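Mandelate racemase/muconate lactonizing enzyme family protein (Roseovarius sp. TM1035, PDB 3T9P) is probably an isomerase of the mandelate racemase/muconate lactonizing enzyme family, its substrate not established. Local coordinates at residues D113-A124 and V363-V371; A297-A308 and L322-E333. All blocks are in the same frame, centred on the assembly; numbering follows the deposited sequence.

Interaction 1. Residues D113-A124 and V363-V371; sequences DMRGKLEGKPVA and VTDAPGWGV
D113 meets both the amide and the ring of W369, while V123 covers one face of that ring. The W369 amide N-H points almost straight at D113 OD1, 2.9 Å from W369 N to that oxygen and met nearly along the C-O bond. The carboxylate and indole planes lie only 3° apart, with D113 CB 3.5 Å from W369 CD1. V123 CG2 stands over the face, 3.7 Å from the centroid of the six-membered ring, a CH-pi contact. With V123 CG1 anti to the backbone N (chi1 171°), that second methyl comes within 3.7 Å of W369 CZ3 and CH2. The indole NE1 gives its hydrogen to T109 O. Replacing the tryptophan by an alanine is likely to cost T109 O its indole donor and to open a gap under V123 CG2 and beside D113 CB.

The backbones are just as close. G368 N donates to K121 O and V123 N to G368 O, two bonds that bridge the backbones of P122 and G368, while G116 and G368 bring their CA atoms to 3.9 Å; a side chain on G368 would run into D113 OD1. The other side is looser and wetter: P367 CB rests against G116 O and K117 CA, and two waters join D113 OD1 and K117 NZ to the backbone of V371. K117 NZ also grips D113 OD2, 2.6 Å away, on its syn side, and W50 N donates to that oxygen too. The joint thus ties the end of helix 98-119, in the N-terminal family region, to a loop of the enolase C-terminal domain-like region, and so many donors around D113 probably keep its carboxylate ionised.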
loop_
_atom_site.group_PDB
_atom_site.type_symbol
_atom_site.label_atom_id
_atom_site.label_comp_id
_atom_site.label_asym_id
_atom_site.label_seq_id
_atom_site.Cartn_x
_atom_site.Cartn_y
_atom_site.Cartn_z
ATOM N N ASP A 113 23.493 5.778 -7.543
ATOM C CA ASP A 113 24.254 5.956 -8.798
ATOM C C ASP A 113 25.059 7.259 -8.705
ATOM O O ASP A 113 26.201 7.303 -9.102
ATOM C CB ASP A 113 23.285 6.078 -10.000
ATOM C CG ASP A 113 24.052 6.050 -11.398
ATOM O OD1 ASP A 113 24.807 5.045 -11.641
ATOM O OD2 ASP A 113 23.866 7.064 -12.209
ATOM N N MET A 114 24.448 8.286 -8.164
ATOM C CA MET A 114 25.120 9.573 -7.929
ATOM C C MET A 114 26.363 9.394 -7.081
ATOM O O MET A 114 27.478 9.815 -7.501
ATOM C CB MET A 114 24.131 10.642 -7.359
ATOM C CG MET A 114 24.750 12.108 -7.247
ATOM S SD MET A 114 25.860 12.223 -5.796
ATOM C CE MET A 114 24.650 12.043 -4.464
ATOM N N ARG A 115 26.219 8.777 -5.898
ATOM C CA ARG A 115 27.353 8.556 -4.996
ATOM C C ARG A 115 28.393 7.639 -5.625
ATOM O O ARG A 115 29.564 7.895 -5.530
ATOM C CB ARG A 115 26.864 7.947 -3.668
ATOM C CG ARG A 115 27.976 7.759 -2.659
ATOM C CD ARG A 115 27.385 7.351 -1.337
ATOM N NE ARG A 115 28.495 6.918 -0.517
ATOM C CZ ARG A 115 28.388 6.163 0.562
ATOM N NH1 ARG A 115 27.201 5.697 0.959
ATOM N NH2 ARG A 115 29.490 5.819 1.209
ATOM N N GLY A 116 27.967 6.642 -6.372
ATOM C CA GLY A 116 28.885 5.753 -7.084
ATOM C C GLY A 116 29.776 6.485 -8.102
ATOM O O GLY A 116 31.026 6.300 -8.077
ATOM N N LYS A 117 29.169 7.339 -8.936
ATOM C CA LYS A 117 29.921 8.202 -9.897
ATOM C C LYS A 117 30.807 9.225 -9.224
ATOM O O LYS A 117 31.900 9.513 -9.686
ATOM C CB LYS A 117 28.920 8.874 -10.826
ATOM C CG LYS A 117 28.410 7.778 -11.846
ATOM C CD LYS A 117 27.078 8.290 -12.522
ATOM C CE LYS A 117 26.683 7.354 -13.649
ATOM N NZ LYS A 117 25.384 7.657 -14.238
ATOM N N LEU A 118 30.346 9.819 -8.134
ATOM C CA LEU A 118 31.212 10.754 -7.386
ATOM C C LEU A 118 32.466 10.047 -6.784
ATOM O O LEU A 118 33.575 10.612 -6.812
ATOM C CB LEU A 118 30.358 11.424 -6.293
ATOM C CG LEU A 118 30.938 12.467 -5.327
ATOM C CD1 LEU A 118 31.211 13.785 -6.116
ATOM C CD2 LEU A 118 29.907 12.762 -4.216
ATOM N N GLU A 119 32.286 8.827 -6.248
ATOM C CA GLU A 119 33.360 8.034 -5.691
ATOM C C GLU A 119 34.126 7.173 -6.649
ATOM O O GLU A 119 35.152 6.606 -6.237
ATOM C CB GLU A 119 32.908 7.189 -4.484
ATOM C CG GLU A 119 32.282 8.095 -3.435
ATOM C CD GLU A 119 32.045 7.407 -2.113
ATOM O OE1 GLU A 119 32.680 6.339 -1.805
ATOM O OE2 GLU A 119 31.190 7.913 -1.352
ATOM N N GLY A 120 33.700 7.081 -7.902
ATOM C CA GLY A 120 34.342 6.192 -8.850
ATOM C C GLY A 120 34.142 4.678 -8.565
ATOM O O GLY A 120 35.001 3.859 -8.945
ATOM N N LYS A 121 33.025 4.303 -7.928
ATOM C CA LYS A 121 32.846 2.937 -7.442
ATOM C C LYS A 121 31.491 2.385 -7.956
ATOM O O LYS A 121 30.495 3.132 -7.955
ATOM C CB LYS A 121 32.798 2.954 -5.920
ATOM C CG LYS A 121 34.267 3.062 -5.256
ATOM C CD LYS A 121 34.171 3.361 -3.745
ATOM C CE LYS A 121 35.579 3.631 -3.153
ATOM N NZ LYS A 121 35.203 4.421 -1.954
ATOM N N PRO A 122 31.438 1.095 -8.378
ATOM C CA PRO A 122 30.094 0.423 -8.561
ATOM C C PRO A 122 29.267 0.380 -7.246
ATOM O O PRO A 122 29.836 0.306 -6.138
ATOM C CB PRO A 122 30.442 -1.039 -8.901
ATOM C CG PRO A 122 31.957 -1.072 -9.153
ATOM C CD PRO A 122 32.583 0.145 -8.488
ATOM N N VAL A 123 27.942 0.404 -7.376
ATOM C CA VAL A 123 27.091 0.446 -6.164
ATOM C C VAL A 123 27.393 -0.751 -5.314
ATOM O O VAL A 123 27.485 -0.644 -4.040
ATOM C CB VAL A 123 25.590 0.457 -6.527
ATOM C CG1 VAL A 123 24.764 0.264 -5.255
ATOM C CG2 VAL A 123 25.279 1.829 -7.163
ATOM N N ALA A 124 27.669 -1.862 -5.965
ATOM C CA ALA A 124 28.026 -3.134 -5.223
ATOM C C ALA A 124 29.189 -2.880 -4.240
ATOM O O ALA A 124 29.198 -3.416 -3.121
ATOM C CB ALA A 124 28.427 -4.253 -6.194
ATOM N N VAL A 363 28.542 -7.857 -12.925
ATOM C CA VAL A 363 28.654 -6.470 -12.436
ATOM C C VAL A 363 30.098 -6.011 -12.765
ATOM O O VAL A 363 31.056 -6.610 -12.233
ATOM C CB VAL A 363 28.325 -6.394 -10.954
ATOM C CG1 VAL A 363 28.649 -5.019 -10.333
ATOM C CG2 VAL A 363 26.787 -6.786 -10.722
ATOM N N THR A 364 30.208 -5.009 -13.659
ATOM C CA THR A 364 31.502 -4.437 -14.108
ATOM C C THR A 364 32.062 -3.461 -13.045
ATOM O O THR A 364 31.400 -3.174 -12.008
ATOM C CB THR A 364 31.359 -3.660 -15.462
ATOM O OG1 THR A 364 30.718 -2.395 -15.244
ATOM C CG2 THR A 364 30.651 -4.510 -16.657
ATOM N N ASP A 365 33.261 -2.912 -13.306
ATOM C CA ASP A 365 33.844 -1.842 -12.501
ATOM C C ASP A 365 33.308 -0.469 -12.766
ATOM O O ASP A 365 33.832 0.472 -12.129
ATOM C CB ASP A 365 35.339 -1.594 -12.873
ATOM C CG ASP A 365 36.206 -2.553 -12.252
ATOM O OD1 ASP A 365 35.662 -3.262 -11.333
ATOM O OD2 ASP A 365 37.385 -2.637 -12.697
ATOM N N ALA A 366 32.421 -0.330 -13.754
ATOM C CA ALA A 366 31.832 0.986 -14.136
ATOM C C ALA A 366 31.198 1.656 -12.878
ATOM O O ALA A 366 30.561 0.972 -12.100
ATOM C CB ALA A 366 30.803 0.834 -15.302
ATOM N N PRO A 367 31.387 2.951 -12.672
ATOM C CA PRO A 367 30.829 3.565 -11.413
ATOM C C PRO A 367 29.296 3.573 -11.378
ATOM O O PRO A 367 28.703 3.570 -12.469
ATOM C CB PRO A 367 31.267 5.036 -11.451
ATOM C CG PRO A 367 32.440 5.103 -12.435
ATOM C CD PRO A 367 32.251 3.867 -13.444
ATOM N N GLY A 368 28.720 3.670 -10.158
ATOM C CA GLY A 368 27.247 3.615 -9.953
ATOM C C GLY A 368 26.713 2.284 -10.460
ATOM O O GLY A 368 27.300 1.256 -10.179
ATOM N N TRP A 369 25.592 2.291 -11.211
ATOM C CA TRP A 369 24.955 1.097 -11.663
ATOM C C TRP A 369 25.685 0.531 -12.823
ATOM O O TRP A 369 25.456 -0.679 -13.192
ATOM C CB TRP A 369 23.511 1.314 -12.114
ATOM C CG TRP A 369 22.631 1.787 -10.972
ATOM C CD1 TRP A 369 21.920 2.969 -10.905
ATOM C CD2 TRP A 369 22.416 1.111 -9.755
ATOM N NE1 TRP A 369 21.274 3.066 -9.651
ATOM C CE2 TRP A 369 21.560 1.940 -8.940
ATOM C CE3 TRP A 369 22.824 -0.112 -9.257
ATOM C CZ2 TRP A 369 21.143 1.574 -7.671
ATOM C CZ3 TRP A 369 22.396 -0.494 -7.930
ATOM C CH2 TRP A 369 21.546 0.369 -7.177
ATOM N N GLY A 370 26.555 1.345 -13.400
ATOM C CA GLY A 370 27.294 0.924 -14.608
ATOM C C GLY A 370 26.452 0.821 -15.871
ATOM O O GLY A 370 26.732 -0.056 -16.701
ATOM N N VAL A 371 25.419 1.653 -16.041
ATOM C CA VAL A 371 24.553 1.460 -17.194
ATOM C C VAL A 371 24.355 2.848 -17.755
ATOM O O VAL A 371 24.429 3.807 -16.998
ATOM C CB VAL A 371 23.127 0.810 -16.917
ATOM C CG1 VAL A 371 23.195 -0.647 -16.393
ATOM C CG2 VAL A 371 22.201 1.684 -16.076
HETATM O O HOH W 1 24.991 4.010 -14.148
HETATM O O HOH W 2 24.759 6.545 -16.687
#

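Interaction 2. Residues A297-A308 and L322-E333; sequences AARAGLPVTPHA and LRAIPNAGKYLE. With SO4 (sulfate ion), chain C.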
loop_
_atom_site.group_PDB
_atom_site.type_symbol
_atom_site.label_atom_id
_atom_site.label_comp_id
_atom_site.label_asym_id
_atom_site.label_seq_id
_atom_site.Cartn_x
_atom_site.Cartn_y
_atom_site.Cartn_z
ATOM N N ALA A 297 15.771 -11.207 7.181
ATOM C CA ALA A 297 15.940 -12.603 6.763
ATOM C C ALA A 297 17.183 -13.203 7.441
ATOM O O ALA A 297 17.164 -14.371 7.830
ATOM C CB ALA A 297 16.076 -12.713 5.158
ATOM N N ALA A 298 18.257 -12.439 7.502
ATOM C CA ALA A 298 19.543 -12.953 8.082
ATOM C C ALA A 298 19.331 -13.312 9.580
ATOM O O ALA A 298 19.749 -14.393 10.014
ATOM C CB ALA A 298 20.692 -11.947 7.931
ATOM N N ARG A 299 18.686 -12.429 10.335
ATOM C CA ARG A 299 18.232 -12.748 11.693
ATOM C C ARG A 299 17.360 -13.965 11.822
ATOM O O ARG A 299 17.477 -14.700 12.811
ATOM C CB ARG A 299 17.573 -11.548 12.339
ATOM C CG ARG A 299 18.627 -10.473 12.561
ATOM C CD ARG A 299 18.150 -9.354 13.570
ATOM N NE ARG A 299 17.148 -8.490 12.930
ATOM C CZ ARG A 299 17.421 -7.463 12.121
ATOM N NH1 ARG A 299 18.686 -7.122 11.876
ATOM N NH2 ARG A 299 16.419 -6.772 11.565
ATOM N N ALA A 300 16.491 -14.219 10.849
ATOM C CA ALA A 300 15.705 -15.402 10.873
ATOM C C ALA A 300 16.448 -16.583 10.264
ATOM O O ALA A 300 15.853 -17.628 10.081
ATOM C CB ALA A 300 14.357 -15.180 10.120
ATOM N N GLY A 301 17.685 -16.431 9.869
ATOM C CA GLY A 301 18.395 -17.505 9.235
ATOM C C GLY A 301 18.007 -17.966 7.822
ATOM O O GLY A 301 18.233 -19.097 7.460
ATOM N N LEU A 302 17.465 -17.056 7.015
ATOM C CA LEU A 302 16.977 -17.323 5.673
ATOM C C LEU A 302 17.747 -16.578 4.579
ATOM O O LEU A 302 18.129 -15.461 4.762
ATOM C CB LEU A 302 15.493 -17.003 5.551
ATOM C CG LEU A 302 14.487 -17.605 6.532
ATOM C CD1 LEU A 302 13.131 -17.116 6.365
ATOM C CD2 LEU A 302 14.479 -19.085 6.739
ATOM N N PRO A 303 17.970 -17.243 3.460
ATOM C CA PRO A 303 18.606 -16.658 2.299
ATOM C C PRO A 303 17.698 -15.696 1.513
ATOM O O PRO A 303 16.536 -15.794 1.636
ATOM C CB PRO A 303 18.930 -17.868 1.442
ATOM C CG PRO A 303 18.032 -18.827 1.789
ATOM C CD PRO A 303 17.458 -18.558 3.123
ATOM N N VAL A 304 18.283 -14.842 0.707
ATOM C CA VAL A 304 17.535 -13.872 -0.058
ATOM C C VAL A 304 17.733 -14.214 -1.545
ATOM O O VAL A 304 18.882 -14.112 -2.085
ATOM C CB VAL A 304 18.069 -12.503 0.176
ATOM C CG1 VAL A 304 17.297 -11.456 -0.626
ATOM C CG2 VAL A 304 17.906 -12.204 1.710
ATOM N N THR A 305 16.596 -14.501 -2.208
ATOM C CA THR A 305 16.707 -14.717 -3.677
ATOM C C THR A 305 15.725 -13.697 -4.309
ATOM O O THR A 305 14.562 -14.028 -4.496
ATOM C CB THR A 305 16.394 -16.202 -4.024
ATOM O OG1 THR A 305 17.408 -17.053 -3.419
ATOM C CG2 THR A 305 16.484 -16.470 -5.542
ATOM N N PRO A 306 16.192 -12.477 -4.589
ATOM C CA PRO A 306 15.264 -11.345 -4.934
ATOM C C PRO A 306 14.497 -11.588 -6.282
ATOM O O PRO A 306 14.922 -12.480 -7.138
ATOM C CB PRO A 306 16.214 -10.162 -5.163
ATOM C CG PRO A 306 17.575 -10.587 -4.461
ATOM C CD PRO A 306 17.640 -12.085 -4.700
ATOM N N HIS A 307 13.381 -10.906 -6.425
ATOM C CA HIS A 307 12.521 -11.034 -7.613
ATOM C C HIS A 307 12.970 -9.907 -8.537
ATOM O O HIS A 307 13.127 -8.723 -8.073
ATOM C CB HIS A 307 11.064 -10.844 -7.160
ATOM C CG HIS A 307 10.139 -10.558 -8.308
ATOM N ND1 HIS A 307 10.074 -9.312 -8.894
ATOM C CD2 HIS A 307 9.323 -11.366 -9.033
ATOM C CE1 HIS A 307 9.192 -9.335 -9.880
ATOM N NE2 HIS A 307 8.724 -10.564 -9.986
ATOM N N ALA A 308 13.166 -10.204 -9.845
ATOM C CA ALA A 308 13.518 -9.213 -10.842
ATOM C C ALA A 308 12.906 -9.798 -12.102
ATOM O O ALA A 308 13.473 -10.724 -12.651
ATOM C CB ALA A 308 15.126 -9.075 -11.048
ATOM N N LEU A 322 23.112 -8.663 -5.037
ATOM C CA LEU A 322 23.607 -10.064 -4.781
ATOM C C LEU A 322 25.137 -10.120 -4.663
ATOM O O LEU A 322 25.661 -11.063 -4.055
ATOM C CB LEU A 322 23.170 -11.055 -5.877
ATOM C CG LEU A 322 21.682 -11.318 -5.783
ATOM C CD1 LEU A 322 21.154 -12.001 -7.106
ATOM C CD2 LEU A 322 21.326 -12.164 -4.552
ATOM N N ARG A 323 25.842 -9.176 -5.279
ATOM C CA ARG A 323 27.295 -9.050 -5.097
ATOM C C ARG A 323 27.699 -8.521 -3.707
ATOM O O ARG A 323 28.901 -8.433 -3.429
ATOM C CB ARG A 323 27.903 -8.123 -6.172
ATOM C CG ARG A 323 27.928 -8.725 -7.624
ATOM C CD ARG A 323 28.755 -10.016 -7.761
ATOM N NE ARG A 323 30.145 -9.836 -7.227
ATOM C CZ ARG A 323 31.099 -10.790 -7.171
ATOM N NH1 ARG A 323 30.906 -11.999 -7.665
ATOM N NH2 ARG A 323 32.273 -10.533 -6.611
ATOM N N ALA A 324 26.769 -8.136 -2.853
ATOM C CA ALA A 324 27.149 -7.465 -1.649
ATOM C C ALA A 324 26.580 -8.132 -0.404
ATOM O O ALA A 324 27.256 -8.166 0.644
ATOM C CB ALA A 324 26.694 -5.941 -1.734
ATOM N N ILE A 325 25.403 -8.753 -0.477
ATOM C CA ILE A 325 24.747 -9.179 0.789
ATOM C C ILE A 325 25.401 -10.480 1.330
ATOM O O ILE A 325 25.838 -11.312 0.541
ATOM C CB ILE A 325 23.236 -9.343 0.706
ATOM C CG1 ILE A 325 22.830 -10.444 -0.318
ATOM C CG2 ILE A 325 22.572 -7.919 0.456
ATOM C CD1 ILE A 325 21.332 -10.881 -0.143
ATOM N N PRO A 326 25.440 -10.652 2.690
ATOM C CA PRO A 326 26.110 -11.893 3.158
ATOM C C PRO A 326 25.235 -13.145 3.031
ATOM O O PRO A 326 25.736 -14.306 3.163
ATOM C CB PRO A 326 26.420 -11.568 4.659
ATOM C CG PRO A 326 25.232 -10.595 5.056
ATOM C CD PRO A 326 25.001 -9.769 3.800
ATOM N N ASN A 327 23.929 -12.962 2.779
ATOM C CA ASN A 327 23.024 -14.134 2.848
ATOM C C ASN A 327 22.271 -14.322 1.503
ATOM O O ASN A 327 21.107 -14.505 1.546
ATOM C CB ASN A 327 21.939 -14.066 4.018
ATOM C CG ASN A 327 21.147 -12.719 4.063
ATOM O OD1 ASN A 327 21.636 -11.709 3.602
ATOM N ND2 ASN A 327 19.890 -12.751 4.539
ATOM N N ALA A 328 22.953 -14.203 0.377
ATOM C CA ALA A 328 22.357 -14.350 -0.975
ATOM C C ALA A 328 21.927 -15.768 -1.207
ATOM O O ALA A 328 22.626 -16.675 -0.732
ATOM C CB ALA A 328 23.371 -13.965 -1.978
ATOM N N GLY A 329 20.738 -16.018 -1.796
ATOM C CA GLY A 329 20.495 -17.358 -2.270
ATOM C C GLY A 329 21.320 -17.729 -3.516
ATOM O O GLY A 329 22.425 -17.239 -3.764
ATOM N N LYS A 330 20.777 -18.583 -4.345
ATOM C CA LYS A 330 21.560 -19.319 -5.362
ATOM C C LYS A 330 21.818 -18.591 -6.654
ATOM O O LYS A 330 22.662 -18.964 -7.449
ATOM C CB LYS A 330 20.903 -20.718 -5.626
ATOM C CG LYS A 330 21.000 -21.630 -4.422
ATOM C CD LYS A 330 20.028 -22.807 -4.608
ATOM C CE LYS A 330 19.712 -23.347 -3.283
ATOM N NZ LYS A 330 19.369 -24.742 -3.418
ATOM N N TYR A 331 21.021 -17.582 -6.944
ATOM C CA TYR A 331 20.987 -17.097 -8.284
ATOM C C TYR A 331 20.133 -15.841 -8.442
ATOM O O TYR A 331 19.150 -15.624 -7.731
ATOM C CB TYR A 331 20.439 -18.181 -9.246
ATOM C CG TYR A 331 19.499 -19.245 -8.690
ATOM C CD1 TYR A 331 18.425 -18.921 -7.890
ATOM C CD2 TYR A 331 19.730 -20.653 -8.984
ATOM C CE1 TYR A 331 17.589 -19.901 -7.326
ATOM C CE2 TYR A 331 18.875 -21.675 -8.442
ATOM C CZ TYR A 331 17.841 -21.301 -7.631
ATOM O OH TYR A 331 17.028 -22.264 -7.082
ATOM N N LEU A 332 20.448 -15.112 -9.490
ATOM C CA LEU A 332 19.718 -13.945 -9.930
ATOM C C LEU A 332 18.533 -14.364 -10.811
ATOM O O LEU A 332 18.735 -15.061 -11.789
ATOM C CB LEU A 332 20.677 -13.067 -10.755
ATOM C CG LEU A 332 20.165 -11.927 -11.672
ATOM C CD1 LEU A 332 19.778 -10.746 -10.839
ATOM C CD2 LEU A 332 21.161 -11.558 -12.854
ATOM N N GLU A 333 17.326 -13.884 -10.533
ATOM C CA GLU A 333 16.221 -14.034 -11.532
ATOM C C GLU A 333 16.518 -13.267 -12.822
ATOM O O GLU A 333 16.736 -12.036 -12.782
ATOM C CB GLU A 333 14.930 -13.527 -10.928
ATOM C CG GLU A 333 13.777 -13.800 -11.998
ATOM C CD GLU A 333 12.412 -13.683 -11.448
ATOM O OE1 GLU A 333 12.223 -13.029 -10.378
ATOM O OE2 GLU A 333 11.477 -14.167 -12.153
HETATM S S SO4 C . 34.088 -13.651 -7.506
HETATM O O1 SO4 C . 34.171 -12.222 -7.224
HETATM O O2 SO4 C . 32.690 -14.110 -7.609
HETATM O O3 SO4 C . 34.788 -13.851 -8.797
HETATM O O4 SO4 C . 34.696 -14.436 -6.418
HETATM O O HOH W 3 17.916 -19.812 -3.623
HETATM O O HOH W 4 17.596 -13.072 -7.782
#
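N327 pushes its side chain toward the end of helix 287-299 and the turn beyond it. Its CB lies 4.1 Å from L302 O; its CG, set between the backbone N and carbonyl carbon (chi1 50°), fits between A298 CB and V304 CG2, each 4.0 Å from it. At the tip, ND2 donates to L302 O (3.2 Å), a bond tilted 18° from the amide plane, and also to C294 O. Helix 287-299 closes with a Schellman motif at G301. The chain then runs through V304, whose N donates to N327 O and whose O accepts from G329 N at 2.7 Å, the two bonds bridging V304 with A328. This is the last part of the barrel of the enolase C-terminal domain: 303-307 follows strand 276-277, with backbone bonds to V277 and P279, and helix 313-322 leads back to strand 332-335. V304 CB packs on I325 CD1, while P306 CD and L322 CD2 meet tip to tip. Farther along, E333 extends past CG so that OE1 takes the A308 N-H from above its carboxylate plane (3.0 Å), and OE2 accepts from S139 OG. The H307 ring stands nearly perpendicular to that carboxylate, its ND1 hydrogen-bonded to D280 OD2.

Overall arrangement
Both contacts are partly buried, and their centres lie 21 Å apart, with interaction 2 closer to the middle of the chain. Interaction 1 joins the N-terminal family region to the C-terminal one, whereas interaction 2 stays within the barrel domain and links pieces close in sequence. Helix 313-322 serves both: H320 touches V123 and W369, and L322 packs in interaction 2. They meet directly where A124 packs on R323 and A324, and V363 on R323. Each has a pair of backbone bonds; interaction 1 adds the W369 ring against V123 and D113, interaction 2 the N327 amide, small apolar groups and the E333 carboxylate, where H307 lies about 3 Å from a formic acid probably left by crystallisation.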